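Local structure of glycoside Hydrolase Family 43_12 (Metagenome, 7JVH) at residues Ala28-Phe33 and Val561-Phe566; Phe165-Gly170 and Lys213-Pro218; Ile206-Leu211 and Asn272-Tyr277; Met418-Ala423 and Pro430-Phe435. The protein is a gut-metagenome glycoside hydrolase that probably cleaves arabinose or xylose units from plant cell-wall polysaccharides, as many family 43 enzymes do. All coordinates share one frame; numbering follows the deposited sequence.

Contact 1: residues Ala28-Phe33 and Val561-Phe566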
loop_
_atom_site.group_PDB
_atom_site.type_symbol
_atom_site.label_atom_id
_atom_site.label_comp_id
_atom_site.label_asym_id
_atom_site.label_seq_id
_atom_site.Cartn_x
_atom_site.Cartn_y
_atom_site.Cartn_z
ATOM N N ALA A 28 -23.403 -5.664 15.015
ATOM C CA ALA A 28 -22.503 -5.997 16.105
ATOM C C ALA A 28 -21.690 -4.790 16.561
ATOM O O ALA A 28 -21.599 -3.784 15.856
ATOM C CB ALA A 28 -21.577 -7.126 15.689
ATOM N N THR A 29 -21.114 -4.915 17.762
ATOM C CA THR A 29 -20.139 -3.980 18.307
ATOM C C THR A 29 -18.846 -4.742 18.609
ATOM O O THR A 29 -18.813 -5.598 19.482
ATOM C CB THR A 29 -20.671 -3.290 19.574
ATOM O OG1 THR A 29 -21.903 -2.632 19.269
ATOM C CG2 THR A 29 -19.704 -2.250 20.095
ATOM N N PHE A 30 -17.786 -4.421 17.860
ATOM C CA PHE A 30 -16.472 -5.031 18.034
ATOM C C PHE A 30 -15.719 -4.224 19.078
ATOM O O PHE A 30 -15.383 -3.066 18.842
ATOM C CB PHE A 30 -15.712 -5.069 16.715
ATOM C CG PHE A 30 -16.406 -5.866 15.636
ATOM C CD1 PHE A 30 -17.395 -5.284 14.848
ATOM C CD2 PHE A 30 -16.078 -7.191 15.417
ATOM C CE1 PHE A 30 -18.041 -6.009 13.861
ATOM C CE2 PHE A 30 -16.729 -7.927 14.433
ATOM C CZ PHE A 30 -17.700 -7.333 13.643
ATOM N N THR A 31 -15.487 -4.848 20.241
ATOM C CA THR A 31 -14.925 -4.192 21.414
ATOM C C THR A 31 -13.390 -4.225 21.420
ATOM O O THR A 31 -12.765 -3.463 22.149
ATOM C CB THR A 31 -15.456 -4.849 22.705
ATOM O OG1 THR A 31 -15.143 -4.044 23.832
ATOM C CG2 THR A 31 -14.825 -6.198 22.916
ATOM N N ASN A 32 -12.808 -5.136 20.630
ATOM C CA ASN A 32 -11.365 -5.286 20.481
ATOM C C ASN A 32 -10.953 -5.812 19.111
ATOM O O ASN A 32 -11.661 -6.613 18.503
ATOM C CB ASN A 32 -10.807 -6.250 21.522
ATOM C CG ASN A 32 -9.310 -6.487 21.362
ATOM O OD1 ASN A 32 -8.873 -7.555 20.931
ATOM N ND2 ASN A 32 -8.522 -5.470 21.676
ATOM N N PHE A 33 -9.787 -5.358 18.639
ATOM C CA PHE A 33 -9.022 -6.058 17.623
ATOM C C PHE A 33 -7.557 -6.109 18.060
ATOM O O PHE A 33 -6.999 -5.092 18.460
ATOM C CB PHE A 33 -9.131 -5.389 16.235
ATOM C CG PHE A 33 -8.652 -6.269 15.123
ATOM C CD1 PHE A 33 -7.322 -6.296 14.747
ATOM C CD2 PHE A 33 -9.536 -7.099 14.460
ATOM C CE1 PHE A 33 -6.882 -7.124 13.720
ATOM C CE2 PHE A 33 -9.108 -7.926 13.412
ATOM C CZ PHE A 33 -7.775 -7.940 13.053
ATOM N N VAL A 561 -6.709 -8.088 6.999
ATOM C CA VAL A 561 -7.426 -8.760 8.048
ATOM C C VAL A 561 -8.268 -7.706 8.744
ATOM O O VAL A 561 -7.828 -6.583 8.952
ATOM C CB VAL A 561 -6.465 -9.490 9.030
ATOM C CG1 VAL A 561 -5.611 -8.508 9.818
ATOM C CG2 VAL A 561 -7.245 -10.401 9.975
ATOM N N GLY A 562 -9.505 -8.064 9.081
ATOM C CA GLY A 562 -10.399 -7.126 9.713
ATOM C C GLY A 562 -11.712 -7.741 10.178
ATOM O O GLY A 562 -11.893 -8.952 10.122
HETATM N N MSE A 563 -12.614 -6.866 10.628
HETATM C CA MSE A 563 -13.931 -7.270 11.065
HETATM C C MSE A 563 -14.964 -6.666 10.111
HETATM O O MSE A 563 -14.753 -5.605 9.537
HETATM C CB MSE A 563 -14.134 -6.896 12.540
HETATM C CG MSE A 563 -13.977 -5.431 12.883
HETATM SE SE MSE A 563 -12.838 -5.051 14.471
HETATM C CE MSE A 563 -11.462 -3.895 13.706
ATOM N N GLY A 564 -16.088 -7.371 9.926
ATOM C CA GLY A 564 -17.140 -6.903 9.044
ATOM C C GLY A 564 -18.502 -7.452 9.376
ATOM O O GLY A 564 -18.625 -8.364 10.174
ATOM N N VAL A 565 -19.525 -6.886 8.726
ATOM C CA VAL A 565 -20.920 -7.248 8.922
ATOM C C VAL A 565 -21.633 -7.320 7.566
ATOM O O VAL A 565 -21.343 -6.530 6.658
ATOM C CB VAL A 565 -21.629 -6.255 9.859
ATOM C CG1 VAL A 565 -21.011 -6.319 11.248
ATOM C CG2 VAL A 565 -21.528 -4.848 9.324
ATOM N N PHE A 566 -22.551 -8.285 7.441
ATOM C CA PHE A 566 -23.207 -8.616 6.184
ATOM C C PHE A 566 -24.663 -9.022 6.419
ATOM O O PHE A 566 -25.078 -9.172 7.568
ATOM C CB PHE A 566 -22.481 -9.771 5.507
ATOM C CG PHE A 566 -21.034 -9.522 5.278
ATOM C CD1 PHE A 566 -20.620 -8.704 4.238
ATOM C CD2 PHE A 566 -20.079 -10.092 6.103
ATOM C CE1 PHE A 566 -19.272 -8.459 4.011
ATOM C CE2 PHE A 566 -18.727 -9.852 5.901
ATOM C CZ PHE A 566 -18.321 -9.056 4.837
#
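Phe30 and Phe33 of strand 28-33 close on the selenomethionine Met563 of strand 561-566 in the interior of a beta-sandwich, the concanavalin A-like domain. Each strand belongs to a different sheet. They run at 172° to each other with segment axes 8.8 Å apart, and no hydrogen bond passes between them: apolar side chains fill the interval. Along the first strand, Phe30 is the first to touch across the contact. Its ring lies over Met563, whose CB stands 3.6 Å from the ring centroid in a CH-pi contact offset toward the rim, while Val565 CG1 meets the ring edge in plane, 4.0 Å from Phe30 CE1. Met563 CG sits between its backbone N and carbonyl carbon (chi1 58°), a placement that carries the chain along the ring until SE touches Phe30 CB at 3.6 Å. Replacing Phe30 by an alanine would probably open a gap above Met563 CB and CG and leave the selenium-bearing arm less firmly held. Next, Thr31 and Asn32 form a classic beta bulge opposite Thr448, consistent with Phe33, three positions after Phe30, also facing inward. Phe33 CB receives Met563 CE at 3.7 Å, the selenomethionine thus linking both aromatics through oblique Met-aromatic contacts. Farther out, the Phe33 ring passes Gly562 obliquely, and its CZ ends against both methyls of Val561, 3.9 Å from CG1 and 4.0 Å from CG2.

Contact 2: residues Phe165-Gly170 and Lys213-Pro218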
loop_
_atom_site.group_PDB
_atom_site.type_symbol
_atom_site.label_atom_id
_atom_site.label_comp_id
_atom_site.label_asym_id
_atom_site.label_seq_id
_atom_site.Cartn_x
_atom_site.Cartn_y
_atom_site.Cartn_z
ATOM N N PHE A 165 -7.073 18.278 -9.419
ATOM C CA PHE A 165 -6.961 18.998 -10.674
ATOM C C PHE A 165 -6.742 17.899 -11.700
ATOM O O PHE A 165 -5.761 17.161 -11.619
ATOM C CB PHE A 165 -5.751 19.949 -10.666
ATOM C CG PHE A 165 -5.929 21.150 -9.789
ATOM C CD1 PHE A 165 -5.584 21.101 -8.441
ATOM C CD2 PHE A 165 -6.447 22.330 -10.300
ATOM C CE1 PHE A 165 -5.747 22.221 -7.629
ATOM C CE2 PHE A 165 -6.619 23.440 -9.490
ATOM C CZ PHE A 165 -6.271 23.389 -8.159
ATOM N N ASN A 166 -7.662 17.764 -12.656
ATOM C CA ASN A 166 -7.560 16.735 -13.705
ATOM C C ASN A 166 -6.489 17.166 -14.708
ATOM O O ASN A 166 -6.534 18.290 -15.214
ATOM C CB ASN A 166 -8.911 16.522 -14.405
ATOM C CG ASN A 166 -9.840 15.560 -13.656
ATOM O OD1 ASN A 166 -9.382 14.534 -13.164
ATOM N ND2 ASN A 166 -11.130 15.898 -13.532
ATOM N N LEU A 167 -5.530 16.273 -14.979
ATOM C CA LEU A 167 -4.437 16.544 -15.907
ATOM C C LEU A 167 -4.626 15.787 -17.223
ATOM O O LEU A 167 -5.025 14.623 -17.241
ATOM C CB LEU A 167 -3.100 16.176 -15.267
ATOM C CG LEU A 167 -2.886 16.730 -13.854
ATOM C CD1 LEU A 167 -1.654 16.106 -13.229
ATOM C CD2 LEU A 167 -2.779 18.248 -13.862
ATOM N N HIS A 168 -4.295 16.463 -18.330
ATOM C CA HIS A 168 -4.664 16.034 -19.681
ATOM C C HIS A 168 -3.534 15.293 -20.408
ATOM O O HIS A 168 -3.057 15.739 -21.457
ATOM C CB HIS A 168 -5.123 17.243 -20.502
ATOM C CG HIS A 168 -6.317 17.945 -19.931
ATOM N ND1 HIS A 168 -6.623 19.257 -20.222
ATOM C CD2 HIS A 168 -7.287 17.512 -19.089
ATOM C CE1 HIS A 168 -7.727 19.603 -19.589
ATOM N NE2 HIS A 168 -8.152 18.562 -18.894
ATOM N N PHE A 169 -3.150 14.129 -19.864
ATOM C CA PHE A 169 -2.209 13.222 -20.515
ATOM C C PHE A 169 -2.506 11.812 -20.034
ATOM O O PHE A 169 -3.070 11.638 -18.959
ATOM C CB PHE A 169 -0.767 13.633 -20.221
ATOM C CG PHE A 169 -0.446 13.705 -18.744
ATOM C CD1 PHE A 169 0.037 12.594 -18.075
ATOM C CD2 PHE A 169 -0.612 14.885 -18.032
ATOM C CE1 PHE A 169 0.350 12.650 -16.718
ATOM C CE2 PHE A 169 -0.316 14.942 -16.682
ATOM C CZ PHE A 169 0.170 13.830 -16.026
ATOM N N GLY A 170 -2.134 10.822 -20.850
ATOM C CA GLY A 170 -2.340 9.424 -20.534
ATOM C C GLY A 170 -1.159 8.798 -19.816
ATOM O O GLY A 170 -0.237 9.484 -19.414
ATOM N N LYS A 213 -2.388 27.462 -13.743
ATOM C CA LYS A 213 -3.519 26.643 -14.183
ATOM C C LYS A 213 -3.495 25.188 -13.681
ATOM O O LYS A 213 -4.503 24.502 -13.764
ATOM C CB LYS A 213 -3.606 26.658 -15.719
ATOM C CG LYS A 213 -4.635 27.630 -16.375
ATOM C CD LYS A 213 -4.553 29.094 -15.930
ATOM C CE LYS A 213 -5.938 29.680 -15.624
ATOM N NZ LYS A 213 -6.563 28.970 -14.455
ATOM N N ASP A 214 -2.347 24.736 -13.175
ATOM C CA ASP A 214 -2.149 23.345 -12.760
ATOM C C ASP A 214 -2.567 22.400 -13.885
ATOM O O ASP A 214 -3.474 21.587 -13.738
ATOM C CB ASP A 214 -2.896 23.050 -11.458
ATOM C CG ASP A 214 -2.226 23.668 -10.242
ATOM O OD1 ASP A 214 -1.070 23.317 -9.953
ATOM O OD2 ASP A 214 -2.857 24.506 -9.580
ATOM N N GLN A 215 -1.890 22.555 -15.023
ATOM C CA GLN A 215 -2.143 21.796 -16.238
ATOM C C GLN A 215 -0.888 21.860 -17.109
ATOM O O GLN A 215 -0.167 22.864 -17.080
ATOM C CB GLN A 215 -3.347 22.384 -16.991
ATOM C CG GLN A 215 -3.777 21.595 -18.216
ATOM C CD GLN A 215 -4.227 20.191 -17.874
ATOM O OE1 GLN A 215 -3.437 19.235 -17.970
ATOM N NE2 GLN A 215 -5.494 20.051 -17.466
ATOM N N ILE A 216 -0.628 20.781 -17.860
ATOM C CA ILE A 216 0.467 20.746 -18.822
ATOM C C ILE A 216 0.212 21.772 -19.931
ATOM O O ILE A 216 -0.945 22.107 -20.205
ATOM C CB ILE A 216 0.699 19.323 -19.405
ATOM C CG1 ILE A 216 -0.579 18.694 -20.003
ATOM C CG2 ILE A 216 1.221 18.394 -18.316
ATOM C CD1 ILE A 216 -1.028 19.261 -21.330
ATOM N N ILE A 217 1.291 22.299 -20.526
ATOM C CA ILE A 217 1.193 23.208 -21.660
ATOM C C ILE A 217 1.189 22.377 -22.943
ATOM O O ILE A 217 2.163 21.680 -23.235
ATOM C CB ILE A 217 2.333 24.257 -21.698
ATOM C CG1 ILE A 217 2.215 25.229 -20.517
ATOM C CG2 ILE A 217 2.280 25.073 -22.987
ATOM C CD1 ILE A 217 2.880 24.755 -19.251
ATOM N N PRO A 218 0.093 22.408 -23.736
ATOM C CA PRO A 218 0.052 21.710 -25.025
ATOM C C PRO A 218 1.180 22.105 -25.974
ATOM O O PRO A 218 1.528 23.266 -26.044
ATOM C CB PRO A 218 -1.311 22.122 -25.592
ATOM C CG PRO A 218 -2.135 22.460 -24.386
ATOM C CD PRO A 218 -1.179 23.079 -23.415
#
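Gln215 and His168 form the centre of a joint between two neighbouring blades of the family 43 beta-propeller, where the end of strand 165-166 meets the start of strand 215-226. From its CB the Gln215 chain sets out with CG anti to the backbone N (chi1 -175°), passing His168 ND1 at 4.2 Å; a bend at chi2 then carries CD past the rim, 3.5 Å from His168 ND1, and NE2 over the imidazole. The amide and ring planes are only 20° apart, and NE2 is poised 3.0 Å above the ring centre. NE2 also gives a weak hydrogen bond to Asn166 O at 3.0 Å. On the other branch, OE1 accepts a much straighter bond from His168 N (2.9 Å, 158°) and a second from Ile216 N of its own strand, at 3.2 Å. Two further contacts flank the amide: Asp214 lays CB and OD2 over one face of the Phe165 ring, and Phe169 CD2 touches Ile216 CG2 at 4.0 Å. The Asp214 carboxylate is engaged elsewhere, with Lys153 and Tyr209. No backbone-to-backbone bond joins the two segments; the Gln215 amide bonds to the backbone of Asn166 and His168 instead, firmly through OE1 and weakly through NE2.

Contact 3: residues Ile206-Leu211 and Asn272-Tyr277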
loop_
_atom_site.group_PDB
_atom_site.type_symbol
_atom_site.label_atom_id
_atom_site.label_comp_id
_atom_site.label_asym_id
_atom_site.label_seq_id
_atom_site.Cartn_x
_atom_site.Cartn_y
_atom_site.Cartn_z
ATOM N N ILE A 206 8.043 14.013 -21.050
ATOM C CA ILE A 206 8.098 15.214 -20.225
ATOM C C ILE A 206 7.238 16.320 -20.835
ATOM O O ILE A 206 7.087 16.398 -22.053
ATOM C CB ILE A 206 9.551 15.683 -20.014
ATOM C CG1 ILE A 206 9.620 16.766 -18.937
ATOM C CG2 ILE A 206 10.179 16.184 -21.316
ATOM C CD1 ILE A 206 11.048 17.053 -18.484
ATOM N N TRP A 207 6.656 17.149 -19.959
ATOM C CA TRP A 207 5.822 18.295 -20.319
ATOM C C TRP A 207 6.251 19.470 -19.471
ATOM O O TRP A 207 6.596 19.291 -18.310
ATOM C CB TRP A 207 4.361 18.042 -19.957
ATOM C CG TRP A 207 3.679 16.928 -20.663
ATOM C CD1 TRP A 207 3.746 15.606 -20.363
ATOM C CD2 TRP A 207 2.763 17.044 -21.761
ATOM N NE1 TRP A 207 2.949 14.886 -21.208
ATOM C CE2 TRP A 207 2.338 15.739 -22.085
ATOM C CE3 TRP A 207 2.276 18.120 -22.513
ATOM C CZ2 TRP A 207 1.448 15.478 -23.134
ATOM C CZ3 TRP A 207 1.383 17.859 -23.553
ATOM C CH2 TRP A 207 0.991 16.545 -23.860
ATOM N N GLU A 208 6.190 20.673 -20.040
ATOM C CA GLU A 208 6.229 21.902 -19.262
ATOM C C GLU A 208 4.888 22.004 -18.537
ATOM O O GLU A 208 3.856 21.585 -19.067
ATOM C CB GLU A 208 6.459 23.124 -20.160
ATOM C CG GLU A 208 6.880 24.386 -19.408
ATOM C CD GLU A 208 7.312 25.521 -20.348
ATOM O OE1 GLU A 208 7.727 25.228 -21.493
ATOM O OE2 GLU A 208 7.248 26.711 -19.947
ATOM N N TYR A 209 4.913 22.551 -17.318
ATOM C CA TYR A 209 3.747 22.599 -16.439
ATOM C C TYR A 209 3.440 24.048 -16.107
ATOM O O TYR A 209 4.344 24.839 -15.853
ATOM C CB TYR A 209 4.022 21.787 -15.167
ATOM C CG TYR A 209 2.853 21.589 -14.204
ATOM C CD1 TYR A 209 1.948 20.532 -14.364
ATOM C CD2 TYR A 209 2.691 22.418 -13.097
ATOM C CE1 TYR A 209 0.901 20.341 -13.467
ATOM C CE2 TYR A 209 1.651 22.231 -12.194
ATOM C CZ TYR A 209 0.757 21.195 -12.379
ATOM O OH TYR A 209 -0.281 21.013 -11.478
ATOM N N ASP A 210 2.149 24.385 -16.130
ATOM C CA ASP A 210 1.666 25.717 -15.839
ATOM C C ASP A 210 1.212 25.752 -14.385
ATOM O O ASP A 210 0.220 25.111 -14.028
ATOM C CB ASP A 210 0.514 26.079 -16.778
ATOM C CG ASP A 210 0.055 27.519 -16.607
ATOM O OD1 ASP A 210 -0.076 27.984 -15.454
ATOM O OD2 ASP A 210 -0.171 28.200 -17.629
ATOM N N LEU A 211 1.943 26.510 -13.556
ATOM C CA LEU A 211 1.712 26.565 -12.119
ATOM C C LEU A 211 0.405 27.266 -11.783
ATOM O O LEU A 211 -0.299 26.855 -10.870
ATOM C CB LEU A 211 2.893 27.225 -11.404
ATOM C CG LEU A 211 4.193 26.425 -11.544
ATOM C CD1 LEU A 211 5.408 27.340 -11.541
ATOM C CD2 LEU A 211 4.307 25.353 -10.470
ATOM N N ASN A 272 20.319 19.514 -19.943
ATOM C CA ASN A 272 19.132 20.340 -20.172
ATOM C C ASN A 272 17.854 19.548 -19.845
ATOM O O ASN A 272 17.811 18.322 -20.026
ATOM C CB ASN A 272 19.160 20.842 -21.626
ATOM C CG ASN A 272 17.808 21.292 -22.150
ATOM O OD1 ASN A 272 17.039 20.486 -22.666
ATOM N ND2 ASN A 272 17.544 22.595 -22.101
ATOM N N ILE A 273 16.820 20.243 -19.358
ATOM C CA ILE A 273 15.601 19.579 -18.898
ATOM C C ILE A 273 14.986 18.655 -19.961
ATOM O O ILE A 273 14.495 17.574 -19.634
ATOM C CB ILE A 273 14.540 20.589 -18.399
ATOM C CG1 ILE A 273 13.329 19.860 -17.781
ATOM C CG2 ILE A 273 14.060 21.498 -19.525
ATOM C CD1 ILE A 273 13.695 18.945 -16.630
ATOM N N TYR A 274 15.007 19.109 -21.222
ATOM C CA TYR A 274 14.551 18.334 -22.384
ATOM C C TYR A 274 15.713 17.564 -23.008
ATOM O O TYR A 274 15.505 16.711 -23.873
ATOM C CB TYR A 274 13.987 19.266 -23.465
ATOM C CG TYR A 274 12.629 19.861 -23.174
ATOM C CD1 TYR A 274 11.483 19.086 -23.274
ATOM C CD2 TYR A 274 12.484 21.204 -22.836
ATOM C CE1 TYR A 274 10.228 19.613 -23.036
ATOM C CE2 TYR A 274 11.237 21.751 -22.582
ATOM C CZ TYR A 274 10.107 20.951 -22.686
ATOM O OH TYR A 274 8.850 21.481 -22.438
ATOM N N GLY A 275 16.934 17.905 -22.570
ATOM C CA GLY A 275 18.175 17.627 -23.290
ATOM C C GLY A 275 18.259 16.114 -23.395
ATOM O O GLY A 275 17.532 15.420 -22.680
ATOM N N PRO A 276 19.122 15.565 -24.277
ATOM C CA PRO A 276 19.222 14.113 -24.415
ATOM C C PRO A 276 19.619 13.511 -23.067
ATOM O O PRO A 276 20.559 13.986 -22.445
ATOM C CB PRO A 276 20.296 13.919 -25.491
ATOM C CG PRO A 276 20.988 15.233 -25.621
ATOM C CD PRO A 276 20.061 16.302 -25.131
ATOM N N TYR A 277 18.851 12.522 -22.601
ATOM C CA TYR A 277 19.129 11.826 -21.354
ATOM C C TYR A 277 19.866 10.552 -21.702
ATOM O O TYR A 277 19.332 9.719 -22.422
ATOM C CB TYR A 277 17.829 11.505 -20.613
ATOM C CG TYR A 277 17.240 12.696 -19.900
ATOM C CD1 TYR A 277 17.598 12.998 -18.582
ATOM C CD2 TYR A 277 16.337 13.520 -20.533
ATOM C CE1 TYR A 277 17.058 14.095 -17.930
ATOM C CE2 TYR A 277 15.792 14.614 -19.892
ATOM C CZ TYR A 277 16.153 14.904 -18.597
ATOM O OH TYR A 277 15.613 16.002 -17.962
#
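Ile206 and Tyr274 bring their CA atoms to 7.5 Å where strand 203-210, inside one four-stranded blade of the beta-propeller, passes a loop of another blade. That loop, 272-277, opens with a type I beta turn closed by Gly275 N to Asn272 O at 2.7 Å, with Ile273 and Tyr274 at its corners. The two backbones share no hydrogen bond, and the join is made by side chains. Ile206 spans both corner residues with separate branches. Its CG1 lies anti to the backbone N (chi1 -169°), in an extended chain that delivers CD1 to Ile273 CG1 at 3.7 Å and equally close to Ile273 O. The other branch, CG2, approaches the Tyr274 ring obliquely, 3.7 Å from CD1. An alanine at Ile206 would lose both branches and is likely to open a gap beneath the turn, depriving Ile273 and Tyr274 of their shared apolar support. Farther along the strand, the Tyr274 side chain crosses that of Glu208 at about a right angle, its OH 3.7 Å from Glu208 CB; the hydroxyl itself is hydrogen-bonded to Thr220 O on adjoining strand 215-226, which helps hold the end of the ring in place. Within the loop, Ile273 O is used from another direction: Tyr277 OH donates to it at 2.6 Å, arriving 35° above the carbonyl plane.

Contact 4: residues Met418-Ala423 and Pro430-Phe435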
loop_
_atom_site.group_PDB
_atom_site.type_symbol
_atom_site.label_atom_id
_atom_site.label_comp_id
_atom_site.label_asym_id
_atom_site.label_seq_id
_atom_site.Cartn_x
_atom_site.Cartn_y
_atom_site.Cartn_z
HETATM N N MSE A 418 -20.961 -1.279 13.965
HETATM C CA MSE A 418 -21.047 -1.183 12.519
HETATM C C MSE A 418 -22.319 -1.853 12.000
HETATM O O MSE A 418 -22.722 -2.922 12.453
HETATM C CB MSE A 418 -19.738 -1.648 11.863
HETATM C CG MSE A 418 -19.461 -3.132 11.786
HETATM SE SE MSE A 418 -17.755 -3.421 10.775
HETATM C CE MSE A 418 -16.319 -3.072 12.061
ATOM N N THR A 419 -22.965 -1.131 11.070
ATOM C CA THR A 419 -24.245 -1.487 10.484
ATOM C C THR A 419 -23.982 -2.052 9.092
ATOM O O THR A 419 -23.094 -1.592 8.388
ATOM C CB THR A 419 -25.128 -0.232 10.388
ATOM O OG1 THR A 419 -25.184 0.408 11.673
ATOM C CG2 THR A 419 -26.543 -0.570 9.933
ATOM N N ALA A 420 -24.744 -3.079 8.708
ATOM C CA ALA A 420 -24.518 -3.791 7.453
ATOM C C ALA A 420 -25.018 -2.981 6.268
ATOM O O ALA A 420 -26.169 -2.578 6.238
ATOM C CB ALA A 420 -25.183 -5.157 7.479
ATOM N N LEU A 421 -24.128 -2.735 5.299
ATOM C CA LEU A 421 -24.493 -2.233 3.984
ATOM C C LEU A 421 -25.131 -3.379 3.191
ATOM O O LEU A 421 -25.123 -4.537 3.625
ATOM C CB LEU A 421 -23.263 -1.707 3.247
ATOM C CG LEU A 421 -22.553 -0.485 3.828
ATOM C CD1 LEU A 421 -21.289 -0.172 3.040
ATOM C CD2 LEU A 421 -23.470 0.725 3.872
ATOM N N ASP A 422 -25.699 -3.045 2.024
ATOM C CA ASP A 422 -26.415 -4.014 1.198
ATOM C C ASP A 422 -25.525 -5.091 0.589
ATOM O O ASP A 422 -25.959 -6.232 0.432
ATOM C CB ASP A 422 -27.211 -3.296 0.115
ATOM C CG ASP A 422 -28.427 -2.573 0.673
ATOM O OD1 ASP A 422 -28.971 -3.008 1.715
ATOM O OD2 ASP A 422 -28.869 -1.582 0.046
ATOM N N ALA A 423 -24.284 -4.728 0.272
ATOM C CA ALA A 423 -23.387 -5.589 -0.487
ATOM C C ALA A 423 -22.854 -6.745 0.342
ATOM O O ALA A 423 -22.446 -6.543 1.482
ATOM C CB ALA A 423 -22.233 -4.771 -1.048
ATOM N N PRO A 430 -18.983 -1.108 -2.153
ATOM C CA PRO A 430 -18.533 -0.861 -0.779
ATOM C C PRO A 430 -19.135 -1.901 0.173
ATOM O O PRO A 430 -20.316 -2.185 0.063
ATOM C CB PRO A 430 -19.070 0.548 -0.472
ATOM C CG PRO A 430 -20.144 0.792 -1.479
ATOM C CD PRO A 430 -19.844 -0.044 -2.693
ATOM N N ILE A 431 -18.308 -2.467 1.060
ATOM C CA ILE A 431 -18.753 -3.434 2.072
ATOM C C ILE A 431 -18.464 -2.911 3.484
ATOM O O ILE A 431 -17.520 -2.163 3.687
ATOM C CB ILE A 431 -18.131 -4.836 1.874
ATOM C CG1 ILE A 431 -16.607 -4.792 1.879
ATOM C CG2 ILE A 431 -18.612 -5.438 0.573
ATOM C CD1 ILE A 431 -15.959 -6.156 1.766
ATOM N N SER A 432 -19.317 -3.292 4.435
ATOM C CA SER A 432 -19.236 -2.828 5.812
ATOM C C SER A 432 -18.227 -3.680 6.573
ATOM O O SER A 432 -18.593 -4.601 7.286
ATOM C CB SER A 432 -20.611 -2.862 6.482
ATOM O OG SER A 432 -21.275 -4.069 6.177
ATOM N N ALA A 433 -16.951 -3.360 6.382
ATOM C CA ALA A 433 -15.828 -4.033 7.001
ATOM C C ALA A 433 -14.654 -3.051 7.166
ATOM O O ALA A 433 -14.429 -2.201 6.323
ATOM C CB ALA A 433 -15.422 -5.230 6.171
ATOM N N LEU A 434 -13.939 -3.161 8.291
ATOM C CA LEU A 434 -12.762 -2.347 8.577
ATOM C C LEU A 434 -11.551 -3.260 8.606
ATOM O O LEU A 434 -11.593 -4.316 9.233
ATOM C CB LEU A 434 -12.911 -1.582 9.891
ATOM C CG LEU A 434 -12.073 -0.322 10.060
ATOM C CD1 LEU A 434 -12.358 0.686 8.966
ATOM C CD2 LEU A 434 -12.321 0.285 11.430
ATOM N N PHE A 435 -10.482 -2.844 7.904
ATOM C CA PHE A 435 -9.372 -3.708 7.568
ATOM C C PHE A 435 -8.030 -3.137 8.008
ATOM O O PHE A 435 -7.814 -1.921 8.031
ATOM C CB PHE A 435 -9.311 -3.958 6.065
ATOM C CG PHE A 435 -10.354 -4.920 5.556
ATOM C CD1 PHE A 435 -10.324 -6.260 5.921
ATOM C CD2 PHE A 435 -11.359 -4.485 4.689
ATOM C CE1 PHE A 435 -11.269 -7.139 5.452
ATOM C CE2 PHE A 435 -12.311 -5.368 4.216
ATOM C CZ PHE A 435 -12.269 -6.696 4.585
#
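Ser432 buries more surface here than any other residue, pressed against residues 419-421, with Leu421 and the selenomethionine Met418 packed on its two flanks. Its OG sits between the backbone N and the carbonyl carbon (chi1 44°), which turns the hydroxyl to the opposing chain: Leu421 N donates to OG at 3.3 Å with a fairly straight N-H (158°). The same oxygen is bonded to Val565 O on strand 560-566, so a single buried hydroxyl ties three pieces of backbone together. Ser432 CB meanwhile presses on Thr419 O at 3.4 Å. The serine is also the centre of an inverse gamma turn, closed by a weak bond from Ala433 N to Ile431 O.

Leu421 packs alongside the turn. Its CG touches Ser432 CB at 4.1 Å, and its CD1 lies 3.7 Å from Pro430 O and 4.2 Å from Pro430 CB. Pro430 O also meets the methyl of Ala423, which rests in addition on Ile431 CG2. At the other end, Met418 places SE 3.8 Å from Ser432 O, and the bend at chi3 turns CE toward Leu434 CB at 4.3 Å, a loose apolar touch.

Together these residues shape a crossing connection: the chain leaves strand 416-418 in one sheet, loops round, and enters strand 433-437 at the edge of the other, an intersheet passage characteristic of the beta-sandwich in concanavalin A-like domains.

The four contacts fall into two pairs, one for each domain. Contacts 1 and 4, with centres about 10 Å apart, belong to the buried interior of the beta-sandwich and share a sheet: Met563 O and Val565 N pair with Leu434 N and Ser432 O, while Met563 CG packs on Met418 CE. Contacts 2 and 3, about 14 Å apart, are only partly buried; each joins a different blade to the same one, through its adjacent strands 215-226 and 203-210, themselves linked by Asp210 N to Gln215 O. Chemistry follows place: contact 1 is wholly apolar, contact 4 adds one buried hydroxyl, contact 2 relies on an amide and contact 3 on branched aliphatic packing beside a tyrosine.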